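Local coordinates for assembly chaperone of ribosomal protein L4 (Acl4) (PDB 5TQB), which probably binds newly made ribosomal protein L4 in a curved array of paired TPR-type helices and escorts it toward ribosome assembly, at residues 43-48 with 65-70; 37-42 with 79-84; 87-92 with 104-109; 9-14 with 24-29; 115-120 with 140-145. All coordinates share one frame; numbering follows the deposited sequence.

Contact 1: 43-48 with 65-70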
# COMPACT_ATOMS: atom_id res chain seq x y z
N ALA B 43 12.86 -11.46 21.12
CA ALA B 43 12.41 -10.17 20.61
C ALA B 43 13.53 -9.47 19.86
O ALA B 43 13.30 -8.83 18.84
CB ALA B 43 11.91 -9.31 21.75
N ALA B 44 14.75 -9.60 20.37
CA ALA B 44 15.91 -8.95 19.76
C ALA B 44 16.23 -9.55 18.39
O ALA B 44 16.50 -8.83 17.42
CB ALA B 44 17.11 -9.06 20.67
N LEU B 45 16.21 -10.88 18.31
CA LEU B 45 16.47 -11.56 17.05
C LEU B 45 15.34 -11.31 16.06
O LEU B 45 15.57 -11.16 14.87
CB LEU B 45 16.66 -13.06 17.31
CG LEU B 45 17.92 -13.40 18.10
CD1 LEU B 45 17.83 -14.80 18.71
CD2 LEU B 45 19.14 -13.26 17.21
N THR B 46 14.11 -11.25 16.57
CA THR B 46 12.96 -10.92 15.73
C THR B 46 13.17 -9.56 15.08
O THR B 46 12.98 -9.40 13.87
CB THR B 46 11.66 -10.91 16.55
OG1 THR B 46 11.37 -12.24 17.00
CG2 THR B 46 10.49 -10.40 15.74
N LEU B 47 13.57 -8.58 15.90
CA LEU B 47 13.76 -7.21 15.42
C LEU B 47 14.86 -7.15 14.37
O LEU B 47 14.71 -6.51 13.33
CB LEU B 47 14.10 -6.29 16.59
CG LEU B 47 14.41 -4.84 16.23
CD1 LEU B 47 13.22 -4.20 15.54
CD2 LEU B 47 14.78 -4.06 17.48
N LEU B 48 15.97 -7.82 14.65
CA LEU B 48 17.05 -7.91 13.68
C LEU B 48 16.57 -8.58 12.39
O LEU B 48 17.08 -8.29 11.31
CB LEU B 48 18.24 -8.68 14.28
CG LEU B 48 19.17 -7.85 15.17
CD1 LEU B 48 20.04 -8.75 16.03
CD2 LEU B 48 20.02 -6.93 14.33
N TYR B 65 15.72 -14.86 12.16
CA TYR B 65 14.41 -15.40 12.47
C TYR B 65 14.54 -16.86 12.93
O TYR B 65 13.81 -17.30 13.81
CB TYR B 65 13.48 -15.30 11.25
CG TYR B 65 12.80 -13.95 11.09
CD1 TYR B 65 12.10 -13.37 12.14
CD2 TYR B 65 12.86 -13.26 9.88
CE1 TYR B 65 11.48 -12.14 11.99
CE2 TYR B 65 12.23 -12.03 9.73
CZ TYR B 65 11.54 -11.48 10.79
OH TYR B 65 10.92 -10.25 10.64
N ALA B 66 15.48 -17.59 12.34
CA ALA B 66 15.74 -18.97 12.73
C ALA B 66 16.30 -19.06 14.15
O ALA B 66 15.91 -19.93 14.93
CB ALA B 66 16.69 -19.62 11.74
N ALA B 67 17.22 -18.16 14.47
CA ALA B 67 17.82 -18.12 15.80
C ALA B 67 16.77 -17.75 16.84
O ALA B 67 16.81 -18.22 17.97
CB ALA B 67 18.97 -17.13 15.83
N ALA B 68 15.83 -16.90 16.45
CA ALA B 68 14.75 -16.50 17.34
C ALA B 68 13.88 -17.71 17.69
O ALA B 68 13.42 -17.84 18.83
CB ALA B 68 13.91 -15.41 16.70
N VAL B 69 13.67 -18.59 16.72
CA VAL B 69 12.88 -19.80 16.95
C VAL B 69 13.58 -20.72 17.93
O VAL B 69 12.95 -21.27 18.84
CB VAL B 69 12.60 -20.54 15.63
CG1 VAL B 69 11.99 -21.92 15.89
CG2 VAL B 69 11.69 -19.72 14.75
N LYS B 70 14.88 -20.91 17.75
CA LYS B 70 15.65 -21.79 18.62
C LYS B 70 15.60 -21.32 20.07
O LYS B 70 15.76 -22.11 20.99
CB LYS B 70 17.09 -21.90 18.13
CG LYS B 70 17.24 -22.71 16.84
CD LYS B 70 18.60 -22.52 16.20
CE LYS B 70 18.64 -23.13 14.80
NZ LYS B 70 19.78 -22.60 14.00

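Contact 2: 37-42 with 79-84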
# COMPACT_ATOMS: atom_id res chain seq x y z
N ASN B 37 21.09 -16.46 25.43
CA ASN B 37 20.51 -16.90 26.70
C ASN B 37 19.73 -15.78 27.40
O ASN B 37 19.08 -16.01 28.42
CB ASN B 37 21.62 -17.42 27.63
CG ASN B 37 22.27 -18.68 27.10
OD1 ASN B 37 21.59 -19.61 26.66
ND2 ASN B 37 23.60 -18.71 27.12
N GLY B 38 19.78 -14.58 26.83
CA GLY B 38 19.12 -13.43 27.41
C GLY B 38 17.61 -13.51 27.43
O GLY B 38 16.99 -14.25 26.65
N ARG B 39 17.01 -12.72 28.32
CA ARG B 39 15.57 -12.65 28.50
C ARG B 39 14.87 -12.20 27.21
O ARG B 39 13.86 -12.76 26.81
CB ARG B 39 15.28 -11.67 29.64
CG ARG B 39 13.86 -11.68 30.20
CD ARG B 39 13.80 -10.87 31.51
NE ARG B 39 12.43 -10.76 32.03
CZ ARG B 39 11.65 -9.70 31.89
NH1 ARG B 39 12.07 -8.62 31.24
NH2 ARG B 39 10.42 -9.71 32.40
N HIS B 40 15.44 -11.18 26.56
CA HIS B 40 14.84 -10.58 25.37
C HIS B 40 15.48 -11.07 24.07
O HIS B 40 15.40 -10.40 23.04
CB HIS B 40 14.95 -9.05 25.42
CG HIS B 40 13.92 -8.40 26.28
ND1 HIS B 40 14.03 -8.31 27.65
CD2 HIS B 40 12.75 -7.79 25.95
CE1 HIS B 40 12.97 -7.68 28.13
NE2 HIS B 40 12.18 -7.35 27.13
N ALA B 41 16.10 -12.24 24.11
CA ALA B 41 16.78 -12.78 22.93
C ALA B 41 15.82 -12.95 21.75
O ALA B 41 16.14 -12.55 20.62
CB ALA B 41 17.46 -14.10 23.27
N GLY B 42 14.65 -13.50 22.01
CA GLY B 42 13.67 -13.73 20.96
C GLY B 42 13.21 -12.45 20.30
O GLY B 42 13.15 -12.35 19.07
N GLU B 79 4.96 -11.98 23.75
CA GLU B 79 5.46 -11.35 22.53
C GLU B 79 6.58 -10.36 22.84
O GLU B 79 7.51 -10.18 22.04
CB GLU B 79 4.34 -10.61 21.79
CG GLU B 79 3.43 -11.50 20.95
CD GLU B 79 2.69 -10.73 19.85
OE1 GLU B 79 2.61 -9.49 19.92
OE2 GLU B 79 2.18 -11.39 18.91
N GLU B 80 6.49 -9.73 24.00
CA GLU B 80 7.43 -8.69 24.39
C GLU B 80 8.83 -9.25 24.64
O GLU B 80 9.83 -8.57 24.40
CB GLU B 80 6.90 -7.98 25.65
CG GLU B 80 7.63 -6.68 25.99
CD GLU B 80 8.71 -6.87 27.03
OE1 GLU B 80 9.76 -6.20 26.93
OE2 GLU B 80 8.52 -7.69 27.95
N LEU B 81 8.89 -10.50 25.10
CA LEU B 81 10.17 -11.15 25.39
C LEU B 81 10.67 -12.00 24.23
O LEU B 81 11.86 -11.94 23.88
CB LEU B 81 10.05 -12.01 26.64
CG LEU B 81 9.69 -11.28 27.94
CD1 LEU B 81 9.61 -12.26 29.11
CD2 LEU B 81 10.68 -10.17 28.25
N GLY B 82 9.78 -12.78 23.62
CA GLY B 82 10.15 -13.78 22.64
C GLY B 82 9.92 -13.42 21.18
O GLY B 82 10.31 -14.17 20.28
N GLY B 83 9.26 -12.29 20.93
CA GLY B 83 9.05 -11.81 19.58
C GLY B 83 7.67 -12.08 19.01
O GLY B 83 7.17 -11.28 18.22
N GLY B 84 7.06 -13.20 19.39
CA GLY B 84 5.73 -13.54 18.91
C GLY B 84 5.76 -14.49 17.72
O GLY B 84 6.82 -14.95 17.30

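Contact 3: 87-92 with 104-109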
# COMPACT_ATOMS: atom_id res chain seq x y z
N LYS B 87 7.97 -14.59 13.65
CA LYS B 87 9.16 -15.30 13.17
C LYS B 87 8.83 -16.60 12.43
O LYS B 87 9.54 -16.97 11.49
CB LYS B 87 10.12 -15.58 14.33
CG LYS B 87 9.52 -16.35 15.49
CD LYS B 87 10.49 -16.41 16.67
CE LYS B 87 9.90 -17.13 17.87
NZ LYS B 87 8.83 -16.34 18.55
N PHE B 88 7.78 -17.29 12.84
CA PHE B 88 7.38 -18.53 12.17
C PHE B 88 6.86 -18.22 10.78
O PHE B 88 7.17 -18.92 9.82
CB PHE B 88 6.31 -19.27 12.98
CG PHE B 88 6.76 -19.68 14.35
CD1 PHE B 88 7.59 -20.77 14.52
CD2 PHE B 88 6.35 -18.98 15.47
CE1 PHE B 88 8.00 -21.16 15.78
CE2 PHE B 88 6.76 -19.35 16.73
CZ PHE B 88 7.59 -20.45 16.89
N LEU B 89 6.06 -17.16 10.68
CA LEU B 89 5.41 -16.79 9.43
C LEU B 89 6.43 -16.31 8.41
O LEU B 89 6.30 -16.60 7.21
CB LEU B 89 4.35 -15.71 9.67
CG LEU B 89 3.34 -16.02 10.79
CD1 LEU B 89 2.34 -14.88 10.93
CD2 LEU B 89 2.62 -17.34 10.55
N TRP B 90 7.46 -15.60 8.87
CA TRP B 90 8.50 -15.12 7.97
C TRP B 90 9.36 -16.26 7.45
O TRP B 90 9.79 -16.23 6.29
CB TRP B 90 9.38 -14.07 8.65
CG TRP B 90 8.89 -12.68 8.45
CD1 TRP B 90 8.38 -11.84 9.40
CD2 TRP B 90 8.83 -11.95 7.22
NE1 TRP B 90 8.02 -10.64 8.84
CE2 TRP B 90 8.29 -10.69 7.50
CE3 TRP B 90 9.19 -12.26 5.90
CZ2 TRP B 90 8.09 -9.72 6.51
CZ3 TRP B 90 9.00 -11.29 4.92
CH2 TRP B 90 8.46 -10.04 5.23
N LEU B 91 9.63 -17.25 8.29
CA LEU B 91 10.43 -18.40 7.89
C LEU B 91 9.71 -19.21 6.82
O LEU B 91 10.35 -19.81 5.95
CB LEU B 91 10.74 -19.29 9.08
CG LEU B 91 11.88 -18.80 9.99
CD1 LEU B 91 11.85 -19.53 11.31
CD2 LEU B 91 13.22 -18.98 9.30
N ALA B 92 8.38 -19.20 6.88
CA ALA B 92 7.54 -19.88 5.90
C ALA B 92 7.68 -19.23 4.52
O ALA B 92 7.80 -19.93 3.51
CB ALA B 92 6.09 -19.87 6.35
N ALA B 104 4.55 -26.12 7.04
CA ALA B 104 4.96 -26.52 8.38
C ALA B 104 5.22 -25.29 9.24
O ALA B 104 4.74 -25.21 10.37
CB ALA B 104 6.21 -27.40 8.31
N TRP B 105 5.97 -24.33 8.71
CA TRP B 105 6.24 -23.09 9.43
C TRP B 105 4.95 -22.30 9.68
O TRP B 105 4.75 -21.76 10.77
CB TRP B 105 7.24 -22.22 8.66
CG TRP B 105 8.67 -22.67 8.80
CD1 TRP B 105 9.51 -23.04 7.80
CD2 TRP B 105 9.42 -22.77 10.02
NE1 TRP B 105 10.74 -23.38 8.31
CE2 TRP B 105 10.71 -23.22 9.67
CE3 TRP B 105 9.13 -22.53 11.36
CZ2 TRP B 105 11.71 -23.44 10.62
CZ3 TRP B 105 10.12 -22.75 12.31
CH2 TRP B 105 11.40 -23.19 11.93
N PHE B 106 4.09 -22.23 8.67
CA PHE B 106 2.83 -21.50 8.78
C PHE B 106 1.96 -22.12 9.85
O PHE B 106 1.30 -21.42 10.62
CB PHE B 106 2.08 -21.52 7.44
CG PHE B 106 2.54 -20.48 6.45
CD1 PHE B 106 2.70 -20.80 5.11
CD2 PHE B 106 2.78 -19.17 6.84
CE1 PHE B 106 3.10 -19.85 4.18
CE2 PHE B 106 3.19 -18.22 5.93
CZ PHE B 106 3.35 -18.56 4.60
N GLU B 107 1.94 -23.45 9.90
CA GLU B 107 1.13 -24.18 10.87
C GLU B 107 1.59 -23.89 12.29
O GLU B 107 0.78 -23.67 13.18
CB GLU B 107 1.16 -25.69 10.60
CG GLU B 107 0.19 -26.14 9.51
CD GLU B 107 0.26 -27.64 9.25
OE1 GLU B 107 1.10 -28.33 9.87
OE2 GLU B 107 -0.54 -28.13 8.41
N ARG B 108 2.91 -23.88 12.48
CA ARG B 108 3.47 -23.53 13.78
C ARG B 108 3.05 -22.12 14.18
O ARG B 108 2.78 -21.86 15.35
CB ARG B 108 5.00 -23.62 13.74
CG ARG B 108 5.53 -25.04 13.73
CD ARG B 108 6.57 -25.27 14.81
NE ARG B 108 7.93 -25.27 14.29
CZ ARG B 108 9.01 -25.01 15.03
NH1 ARG B 108 8.89 -24.71 16.31
NH2 ARG B 108 10.21 -25.04 14.47
N GLY B 109 3.00 -21.23 13.20
CA GLY B 109 2.61 -19.85 13.44
C GLY B 109 1.14 -19.74 13.78
O GLY B 109 0.74 -18.98 14.67

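Contact 4: 9-14 with 24-29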
# COMPACT_ATOMS: atom_id res chain seq x y z
N ASP B 9 13.82 -0.60 22.07
CA ASP B 9 12.78 0.38 21.83
C ASP B 9 13.30 1.46 20.90
O ASP B 9 12.60 1.92 20.01
CB ASP B 9 12.30 0.98 23.15
CG ASP B 9 11.74 -0.06 24.10
OD1 ASP B 9 11.46 -1.19 23.64
OD2 ASP B 9 11.57 0.24 25.30
N ARG B 10 14.55 1.87 21.11
CA ARG B 10 15.16 2.88 20.28
C ARG B 10 15.25 2.41 18.83
O ARG B 10 14.90 3.13 17.90
CB ARG B 10 16.55 3.23 20.81
CG ARG B 10 17.32 4.26 20.00
CD ARG B 10 16.60 5.61 19.95
NE ARG B 10 17.30 6.54 19.06
CZ ARG B 10 16.72 7.55 18.42
NH1 ARG B 10 15.42 7.78 18.56
NH2 ARG B 10 17.44 8.34 17.63
N ALA B 11 15.73 1.18 18.63
CA ALA B 11 15.87 0.64 17.29
C ALA B 11 14.50 0.52 16.61
O ALA B 11 14.38 0.73 15.41
CB ALA B 11 16.56 -0.71 17.33
N THR B 12 13.48 0.20 17.40
CA THR B 12 12.13 0.08 16.87
C THR B 12 11.60 1.43 16.40
O THR B 12 10.95 1.52 15.36
CB THR B 12 11.18 -0.54 17.92
OG1 THR B 12 11.61 -1.87 18.22
CG2 THR B 12 9.75 -0.60 17.39
N THR B 13 11.87 2.47 17.17
CA THR B 13 11.48 3.82 16.79
C THR B 13 12.21 4.22 15.51
O THR B 13 11.61 4.80 14.61
CB THR B 13 11.81 4.85 17.89
OG1 THR B 13 11.14 4.49 19.10
CG2 THR B 13 11.38 6.26 17.48
N LEU B 14 13.49 3.89 15.44
CA LEU B 14 14.30 4.20 14.26
C LEU B 14 13.75 3.48 13.03
O LEU B 14 13.70 4.04 11.94
CB LEU B 14 15.76 3.80 14.49
CG LEU B 14 16.57 4.68 15.44
CD1 LEU B 14 17.92 4.03 15.75
CD2 LEU B 14 16.78 6.06 14.86
N ALA B 24 19.66 -1.00 12.45
CA ALA B 24 20.44 -2.22 12.43
C ALA B 24 21.62 -2.10 13.38
O ALA B 24 21.95 -3.04 14.09
CB ALA B 24 20.92 -2.52 11.03
N LYS B 25 22.24 -0.93 13.40
CA LYS B 25 23.38 -0.70 14.28
C LYS B 25 22.95 -0.79 15.74
O LYS B 25 23.59 -1.47 16.53
CB LYS B 25 24.02 0.65 13.99
CG LYS B 25 24.80 0.70 12.70
CD LYS B 25 25.59 2.00 12.59
CE LYS B 25 26.39 2.06 11.29
NZ LYS B 25 27.31 3.23 11.25
N VAL B 26 21.86 -0.10 16.09
CA VAL B 26 21.40 -0.08 17.47
C VAL B 26 20.87 -1.44 17.90
O VAL B 26 21.07 -1.86 19.05
CB VAL B 26 20.31 1.01 17.69
CG1 VAL B 26 19.79 0.97 19.12
CG2 VAL B 26 20.88 2.39 17.39
N ALA B 27 20.21 -2.14 16.99
CA ALA B 27 19.67 -3.47 17.26
C ALA B 27 20.80 -4.48 17.45
O ALA B 27 20.68 -5.41 18.25
CB ALA B 27 18.75 -3.92 16.14
N ARG B 28 21.89 -4.30 16.72
CA ARG B 28 23.04 -5.18 16.85
C ARG B 28 23.67 -5.01 18.23
O ARG B 28 23.83 -5.98 18.97
CB ARG B 28 24.05 -4.90 15.73
CG ARG B 28 25.48 -5.40 15.98
CD ARG B 28 25.56 -6.88 16.38
NE ARG B 28 24.89 -7.77 15.44
CZ ARG B 28 24.81 -9.09 15.59
NH1 ARG B 28 25.36 -9.68 16.64
NH2 ARG B 28 24.18 -9.82 14.68
N THR B 29 24.03 -3.77 18.58
CA THR B 29 24.62 -3.50 19.88
C THR B 29 23.71 -4.02 20.99
O THR B 29 24.19 -4.63 21.95
CB THR B 29 24.89 -1.99 20.10
OG1 THR B 29 23.67 -1.25 19.93
CG2 THR B 29 25.92 -1.49 19.10

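Contact 5: 115-120 with 140-145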
# COMPACT_ATOMS: atom_id res chain seq x y z
N ALA B 115 -3.67 -19.95 20.11
CA ALA B 115 -3.55 -19.99 21.56
C ALA B 115 -3.65 -18.59 22.16
O ALA B 115 -4.30 -18.39 23.18
CB ALA B 115 -2.24 -20.65 21.96
N GLN B 116 -3.01 -17.62 21.51
CA GLN B 116 -3.07 -16.23 21.96
C GLN B 116 -4.49 -15.68 21.87
O GLN B 116 -4.96 -15.00 22.78
CB GLN B 116 -2.12 -15.38 21.12
CG GLN B 116 -0.66 -15.65 21.37
CD GLN B 116 0.24 -14.85 20.46
OE1 GLN B 116 -0.18 -14.38 19.40
NE2 GLN B 116 1.49 -14.68 20.86
N ILE B 117 -5.16 -15.97 20.76
CA ILE B 117 -6.57 -15.62 20.58
C ILE B 117 -7.40 -16.18 21.72
O ILE B 117 -8.20 -15.46 22.32
CB ILE B 117 -7.12 -16.17 19.24
CG1 ILE B 117 -6.50 -15.40 18.07
CG2 ILE B 117 -8.64 -16.04 19.18
CD1 ILE B 117 -6.71 -16.06 16.73
N GLN B 118 -7.22 -17.46 22.01
CA GLN B 118 -7.97 -18.13 23.06
C GLN B 118 -7.66 -17.55 24.44
O GLN B 118 -8.53 -17.49 25.31
CB GLN B 118 -7.68 -19.64 23.06
CG GLN B 118 -8.44 -20.44 24.12
CD GLN B 118 -9.95 -20.40 23.93
OE1 GLN B 118 -10.46 -20.60 22.83
NE2 GLN B 118 -10.67 -20.14 25.02
N SER B 119 -6.42 -17.11 24.63
CA SER B 119 -6.01 -16.51 25.89
C SER B 119 -6.63 -15.13 26.08
O SER B 119 -7.04 -14.77 27.18
CB SER B 119 -4.48 -16.41 25.96
OG SER B 119 -4.07 -15.61 27.05
N LEU B 120 -6.69 -14.35 25.00
CA LEU B 120 -7.31 -13.02 25.07
C LEU B 120 -8.80 -13.13 25.38
O LEU B 120 -9.35 -12.27 26.06
CB LEU B 120 -7.10 -12.28 23.75
CG LEU B 120 -5.69 -11.77 23.47
CD1 LEU B 120 -5.55 -11.32 22.03
CD2 LEU B 120 -5.34 -10.63 24.42
N ASP B 140 -7.20 -8.11 15.69
CA ASP B 140 -5.89 -8.08 15.07
C ASP B 140 -5.33 -9.49 14.93
O ASP B 140 -4.84 -9.87 13.87
CB ASP B 140 -4.91 -7.24 15.90
CG ASP B 140 -5.08 -5.75 15.67
OD1 ASP B 140 -5.20 -5.34 14.49
OD2 ASP B 140 -5.08 -4.99 16.66
N LYS B 141 -5.41 -10.25 16.01
CA LYS B 141 -4.86 -11.60 16.03
C LYS B 141 -5.60 -12.54 15.07
O LYS B 141 -4.98 -13.35 14.39
CB LYS B 141 -4.90 -12.18 17.44
CG LYS B 141 -3.54 -12.34 18.08
CD LYS B 141 -2.88 -11.00 18.34
CE LYS B 141 -1.59 -11.15 19.13
NZ LYS B 141 -0.56 -11.93 18.39
N ARG B 142 -6.93 -12.44 15.04
CA ARG B 142 -7.74 -13.28 14.16
C ARG B 142 -7.46 -12.96 12.69
O ARG B 142 -7.51 -13.85 11.83
CB ARG B 142 -9.23 -13.09 14.45
CG ARG B 142 -9.72 -13.85 15.67
CD ARG B 142 -11.17 -13.55 15.98
NE ARG B 142 -11.67 -14.38 17.08
CZ ARG B 142 -12.76 -14.11 17.80
NH1 ARG B 142 -13.47 -13.01 17.55
NH2 ARG B 142 -13.13 -14.92 18.77
N ARG B 143 -7.17 -11.70 12.40
CA ARG B 143 -6.86 -11.29 11.04
C ARG B 143 -5.51 -11.83 10.60
O ARG B 143 -5.36 -12.28 9.46
CB ARG B 143 -6.91 -9.77 10.91
CG ARG B 143 -8.32 -9.23 10.97
CD ARG B 143 -8.34 -7.73 11.20
NE ARG B 143 -9.70 -7.25 11.38
CZ ARG B 143 -10.00 -6.01 11.74
NH1 ARG B 143 -9.04 -5.12 11.96
NH2 ARG B 143 -11.27 -5.65 11.88
N ARG B 144 -4.52 -11.80 11.50
CA ARG B 144 -3.21 -12.37 11.20
C ARG B 144 -3.34 -13.87 10.96
O ARG B 144 -2.66 -14.43 10.10
CB ARG B 144 -2.22 -12.11 12.34
CG ARG B 144 -1.87 -10.64 12.59
CD ARG B 144 -1.18 -9.97 11.39
NE ARG B 144 -2.15 -9.38 10.47
CZ ARG B 144 -2.86 -8.28 10.72
NH1 ARG B 144 -2.74 -7.64 11.88
NH2 ARG B 144 -3.71 -7.83 9.81
N LEU B 145 -4.20 -14.52 11.74
CA LEU B 145 -4.45 -15.94 11.60
C LEU B 145 -5.12 -16.23 10.27
O LEU B 145 -4.74 -17.15 9.56
CB LEU B 145 -5.32 -16.47 12.74
CG LEU B 145 -5.70 -17.95 12.63
CD1 LEU B 145 -4.47 -18.85 12.61
CD2 LEU B 145 -6.63 -18.36 13.77

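Contact 1: 43-48 with 65-70
Leu-45 and Ala-68 face one another where the antiparallel helix segments 43-48 and 65-70 pass at an axis separation of 8.0 Å, their N-to-C directions 165° apart and the two CA atoms 5.2 Å from each other. The small methyl of Ala-68 makes this closeness possible: its CB lies 3.7 Å from Leu-45 CB, so the base of the leucine presses straight on the partner helix. From there the branches of the leucine lie against the adjacent residue, Ala-67. With CG set opposite the carbonyl carbon (chi1 -67°), CD1 comes within 3.6 Å of the carbonyl O of Ala-67 and 3.9 Å from Ala-67 CB, while CD2 touches the same methyl more loosely. Such close meeting of an A helix and a B helix over alanines is the core of a tetratricopeptide repeat, and both segments lie in the stretch predicted to form one. On the other flank Tyr-65 stretches across, bringing CE1 obliquely to within 3.6 Å of the carbonyl O of Thr-46. Thr-46 adds its OG1 at van der Waals range of Ala-68 CB, the hydroxyl being bonded to the carbonyl of Gly-42 in its own helix. The tyrosine ring stacks in turn on Trp-90, and its hydroxyl is hydrogen-bonded to Glu-86, which ties the pair to helix 86-94.

Contact 2: 37-42 with 79-84
The imidazole of His-40 is addressed from two directions at once, by Glu-80 at its edge and by Leu-81 over one face. NE2 donates to Glu-80 OE1 over 2.7 Å with an N-H...O angle of 165°, and the oxygen sits in the plane of the ring. The carboxylate does not share that plane: it is turned 68° against the imidazole, and the N-H meets OE1 from above the carboxylate plane. Leu-81 sends CD2 over the ring, 3.6 Å from its centroid and displaced toward the NE2-CE1 rim, a CH-pi contact. The same methyl also lies over one face of the Arg-39 guanidinium, 3.6 Å from NH1, and so touches both flat groups, on sides of the methyl roughly a right angle apart. Arg-39 gets there with an outstretched chain, CG lying opposite the backbone N (chi1 -167°). A leucine in place of His-40 would probably leave Glu-80 without this N-H donor and deprive the Leu-81 methyl of the flat face it rests on. Beside the side chains the backbones meet directly, in a CA-H...O contact of 3.5 Å from Gly-42 CA to Gly-82 O, and a side chain on Gly-42 would run into that oxygen. His-40 is the N-cap residue of helix 41-54, the first helix of the predicted TPR, and the short helix 79-82 lies against its start. Helix 4-16 adds a further wall, with Lys-5 salt-bridged to Glu-80 and Leu-8 touching His-40, while Lys-87 of helix 86-94 bonds to the carbonyls of Gly-82 and Gly-84.

Contact 3: 87-92 with 104-109
Trp-105 meets Phe-88, Leu-91 and Ala-92, opening an aromatic seam between helix segments that run antiparallel, 165° between their directions and 7.6 Å between their axes. Leu-91 lies over one face of the indole, with CB above its centre and CD1 3.8 Å from the centroid of the six-membered ring, a CH-pi contact. Phe-88 meets the same indole at its rim, CD1 lying 3.9 Å from Trp-105 CZ3, and the two side chains cross at about a right angle with edges together. Next comes Phe-106, whose backbone points its CB away from the partner helix. Its ring swings back, CG opposite the carbonyl carbon at chi1 -82°, and takes Ala-92 CB squarely over its centre, 3.3 Å from the centroid, which is tight packing. Leu-89 CD2 lies 4.1 Å from Phe-106 CD2. Two residues on, Arg-108 bends its chain so that Phe-88 CE1 lies over a face of the guanidinium, 3.7 Å from NH1. Gly-109 ends the walk: its CA lies 3.8 Å from both Phe-88 CB and Leu-89 CD2, and a side chain here would collide with the leucine. This antiparallel hairpin of helix 86-94 and helix 100-125, in the manner of a TPR pair, is flanked by helix 131-156 behind Phe-106. Aromatic packing from another protein chain, presumably the L4 client, reaches both Leu-89 and Phe-106. Between 87-92 and 104-109 the union is therefore one of shape, made by methyls, rings and one guanidinium; a hydrogen bond between Ala-92 O and Ser-102 OG, just before the second segment, adds a polar tie.

Contact 4: 9-14 with 24-29
On the face of its helix turned away from where Ala-11 meets Val-26 and Ala-27, the carbonyl O of Asp-9 is gripped by two donors of a single residue. Thr-13 N approaches it at 3.0 Å in the ordinary helical bond, and Thr-13 OG1 at 3.1 Å from the opposite face of the carbonyl plane, so the hydroxyl is tied back onto its own helix. Thr-29 also turns its hydroxyl onto its own helix, 20-32, OG1 donating to the carbonyl O of Val-26 at 2.8 Å. That donor stands above the carbonyl plane, with a C=O...O angle of 111°. Between the helices the contact is small and apolar. Ala-11 CB faces the partner backbone, 3.9 Å from Ala-27 N and 4.1 Å from Ala-27 CB, while Val-26 straddles the same stretch with its two methyls. Val-26 CG1, opposite the backbone N at chi1 177°, reaches Ala-11 CB and the CG of Arg-10. Its other branch, CG2, meets Leu-14 CD1 at 3.8 Å, the leucine crossing the valine at about a right angle. The other leucine methyl, CD2, lies under a face of the Arg-10 guanidinium and lends the charged chain an apolar seat. The axes are 8.4 Å apart and the directions differ by 163°, an antiparallel helical hairpin such as TPR arrays are built from. Helix 41-54 packs on the pair through Leu-47 on Ala-11 and Leu-48 on Ala-27. With the threonine hydroxyls spent on their own helices, cohesion here rests on alanine, valine and leucine carbon surfaces.

Contact 5: 115-120 with 140-145
Lys-141 and Gln-116 supply the polar link of this contact, and Ile-117 fills the space beside it. Lys-141 NZ donates to Gln-116 OE1 over 2.7 Å, coming from 39° above the amide plane at a C=O...N angle of 136°. To get there the lysine bends twice, at chi2 (67°) and at its last torsion, whereas the glutamine reaches over with an extended chain. Ile-117 slides past the root of the lysine in the opposite direction, its CG1 3.7 Å from Lys-141 CB. Its CD1 reaches on to Leu-145 CD2 at 3.7 Å and Arg-142 CG at 3.9 Å, each of these side chains crossing it at about a right angle. The two segments belong to helix 100-125 and helix 131-156, long neighbours in sequence that pack as an antiparallel hairpin in the TPR-like array, with 9.7 Å between the axes. Outside the first shell, Lys-141 NZ also forms a salt bridge with Glu-79, so that its ammonium joins an amide oxygen of one helix to the carboxylate of Glu-79 at the start of the short helix 79-82. Were Lys-141 cut back to an alanine, Glu-79 and Gln-116 OE1 would probably both lose their common partner, and the glutamine amide would be freer to turn. Pro-85 packs on Gln-116 from the adjoining loop, and Leu-145 is backed by Ala-110 and Arg-114 on its partner helix.

Overall arrangement
Contacts 4, 1, 3 and 5 follow one another along the chain as helical hairpins, with contact 2 bridging across the start of the hairpin that holds contact 1. The centres of contacts 1 and 2 are about 8 Å apart, and Ala-43 N lies 3.0 Å from Leu-81 O, a probable hydrogen bond. Contact 4 docks on contact 1 through Leu-47 and Leu-48, while contact 3 joins it from the other side through Trp-90 and Leu-91, at centres about 13 Å apart. Contact 5 shares helix 100-125 with contact 3 and is linked to contact 2 by Glu-79 OE2 and Lys-141 NZ, 2.8 Å apart. The second protein chain packs against residues of contacts 3, 4 and 5.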